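Local coordinates for putative lipoprotein (Parabacteroides distasonis ATCC 8503, PDB 3JX8) that is of unproven function but, as a putative lipoprotein with adhesin-like head domains, may bind lipid or take part in cell adhesion, at residues Arg16-Ser21 with Leu57-Glu62. Numbering follows the deposited sequence.
Sequences REIKIS and LVTEVE
I20 and V61 lie opposite each other across the two segments, their CA atoms 5.8 Å apart. The touching is done by one methyl of the valine: V61 CG2 lies 3.5 Å from I20 CB and also packs on I20 CG2 at 3.7 Å, with the two side chains crossing at about a right angle. V61 owes this to a chi1 of 169°, which turns CG1 away from its backbone N and leaves CG2 to face the isoleucine. The carbonyl oxygen of S21 sits over the same valine, 3.7 Å from both CG1 and CG2.

Two residues earlier on both segments, I18 reaches across to T59. Its CD1, the far end of the longer branch, comes within 3.3 Å of T59 OG1 and 3.7 Å of T59 CB, again crosswise.

The touching parts, 18-21 and 59-61, run 16° apart, yet no direct hydrogen bond joins the segments. One water links the backbones, donating to K19 O at 3.3 Å and accepting from V61 N at 3.1 Å.

Each side is held by its own sheet. I18 pairs through its backbone with L45, and I18 and I20 both rest on strand 44-50; V58 and E60 pair with strand 65-70, while V61 also touches L66 and Y23. The contact thus lies at the surface, near the N-terminal end of a probable parallel beta-helix, where the segment following strand 13-17 runs beside strand 57-62, outermost in its sheet within this chain. Methyl packing dominates; T59 OG1 and S21 O add van der Waals contact alone, and the water supplies the polar link.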
loop_
_atom_site.group_PDB
_atom_site.type_symbol
_atom_site.label_atom_id
_atom_site.label_comp_id
_atom_site.label_asym_id
_atom_site.label_seq_id
_atom_site.Cartn_x
_atom_site.Cartn_y
_atom_site.Cartn_z
ATOM N N ARG A 16 15.530 -21.271 -27.136
ATOM C CA ARG A 16 16.596 -21.970 -26.447
ATOM C C ARG A 16 16.042 -22.732 -25.273
ATOM O O ARG A 16 15.336 -22.168 -24.402
ATOM C CB ARG A 16 17.647 -20.993 -25.926
ATOM C CG ARG A 16 18.446 -20.354 -26.996
ATOM C CD ARG A 16 19.528 -19.468 -26.442
ATOM N NE ARG A 16 20.019 -18.685 -27.548
ATOM C CZ ARG A 16 20.942 -17.732 -27.505
ATOM N NH1 ARG A 16 21.568 -17.399 -26.393
ATOM N NH2 ARG A 16 21.256 -17.121 -28.644
ATOM N N GLU A 17 16.371 -24.018 -25.249
ATOM C CA GLU A 17 16.141 -24.822 -24.069
ATOM C C GLU A 17 17.332 -24.649 -23.170
ATOM O O GLU A 17 18.452 -24.869 -23.591
ATOM C CB GLU A 17 15.909 -26.276 -24.435
ATOM C CG GLU A 17 14.577 -26.463 -25.161
ATOM C CD GLU A 17 14.261 -27.932 -25.475
ATOM O OE1 GLU A 17 15.173 -28.783 -25.324
ATOM O OE2 GLU A 17 13.100 -28.231 -25.857
ATOM N N ILE A 18 17.101 -24.252 -21.928
ATOM C CA ILE A 18 18.181 -23.944 -20.998
ATOM C C ILE A 18 18.227 -24.990 -19.894
ATOM O O ILE A 18 17.219 -25.280 -19.241
ATOM C CB ILE A 18 18.009 -22.535 -20.423
ATOM C CG1 ILE A 18 17.971 -21.524 -21.577
ATOM C CG2 ILE A 18 19.153 -22.206 -19.480
ATOM C CD1 ILE A 18 17.303 -20.226 -21.252
ATOM N N LYS A 19 19.410 -25.572 -19.713
ATOM C CA LYS A 19 19.616 -26.616 -18.712
ATOM C C LYS A 19 19.505 -26.010 -17.330
ATOM O O LYS A 19 20.168 -25.015 -17.024
ATOM C CB LYS A 19 21.002 -27.277 -18.885
ATOM C CG LYS A 19 21.165 -28.637 -18.210
ATOM N N ILE A 20 18.654 -26.601 -16.507
ATOM C CA ILE A 20 18.430 -26.107 -15.171
ATOM C C ILE A 20 18.238 -27.236 -14.151
ATOM O O ILE A 20 17.752 -28.290 -14.486
ATOM C CB ILE A 20 17.191 -25.183 -15.122
ATOM C CG1 ILE A 20 15.926 -25.907 -15.572
ATOM C CG2 ILE A 20 17.385 -23.964 -15.978
ATOM C CD1 ILE A 20 14.646 -25.211 -15.050
ATOM N N SER A 21 18.608 -26.985 -12.899
ATOM C CA SER A 21 18.174 -27.821 -11.770
ATOM C C SER A 21 16.772 -27.425 -11.370
ATOM O O SER A 21 16.256 -26.387 -11.789
ATOM C CB SER A 21 19.010 -27.551 -10.522
ATOM O OG SER A 21 20.379 -27.609 -10.819
ATOM N N LEU A 57 19.840 -10.739 -21.253
ATOM C CA LEU A 57 18.890 -11.399 -20.373
ATOM C C LEU A 57 19.630 -12.386 -19.466
ATOM O O LEU A 57 20.545 -13.058 -19.909
ATOM C CB LEU A 57 17.884 -12.144 -21.264
ATOM C CG LEU A 57 16.525 -12.595 -20.776
ATOM C CD1 LEU A 57 15.700 -11.365 -20.362
ATOM C CD2 LEU A 57 15.805 -13.445 -21.869
ATOM N N VAL A 58 19.273 -12.447 -18.195
ATOM C CA VAL A 58 19.738 -13.513 -17.299
ATOM C C VAL A 58 18.657 -14.564 -17.305
ATOM O O VAL A 58 17.477 -14.218 -17.205
ATOM C CB VAL A 58 19.934 -12.994 -15.854
ATOM C CG1 VAL A 58 20.217 -14.158 -14.891
ATOM C CG2 VAL A 58 21.030 -11.903 -15.832
ATOM N N THR A 59 19.043 -15.830 -17.490
ATOM C CA THR A 59 18.109 -16.962 -17.480
ATOM C C THR A 59 18.811 -18.155 -16.856
ATOM O O THR A 59 19.547 -18.859 -17.534
ATOM C CB THR A 59 17.681 -17.373 -18.890
ATOM O OG1 THR A 59 18.847 -17.727 -19.642
ATOM C CG2 THR A 59 16.942 -16.274 -19.618
ATOM N N GLU A 60 18.619 -18.384 -15.562
ATOM C CA GLU A 60 19.323 -19.444 -14.877
ATOM C C GLU A 60 18.654 -19.810 -13.570
ATOM O O GLU A 60 17.856 -19.033 -13.024
ATOM C CB GLU A 60 20.752 -18.998 -14.563
ATOM C CG GLU A 60 20.832 -17.906 -13.505
ATOM C CD GLU A 60 22.197 -17.245 -13.392
ATOM O OE1 GLU A 60 22.991 -17.262 -14.352
ATOM O OE2 GLU A 60 22.470 -16.669 -12.329
ATOM N N VAL A 61 19.025 -20.977 -13.063
ATOM C CA VAL A 61 18.599 -21.410 -11.759
ATOM C C VAL A 61 19.803 -21.349 -10.861
ATOM O O VAL A 61 20.879 -21.783 -11.212
ATOM C CB VAL A 61 17.986 -22.830 -11.759
ATOM C CG1 VAL A 61 17.798 -23.352 -10.297
ATOM C CG2 VAL A 61 16.667 -22.818 -12.533
ATOM N N GLU A 62 19.605 -20.810 -9.677
ATOM C CA GLU A 62 20.688 -20.659 -8.737
ATOM C C GLU A 62 20.101 -20.605 -7.334
ATOM O O GLU A 62 19.170 -19.839 -7.053
ATOM C CB GLU A 62 21.441 -19.382 -9.088
ATOM C CG GLU A 62 22.394 -18.858 -8.048
ATOM C CD GLU A 62 22.068 -17.398 -7.745
ATOM O OE1 GLU A 62 22.227 -16.528 -8.662
ATOM O OE2 GLU A 62 21.592 -17.134 -6.601
HETATM O O HOH W 1 20.876 -22.566 -14.989
#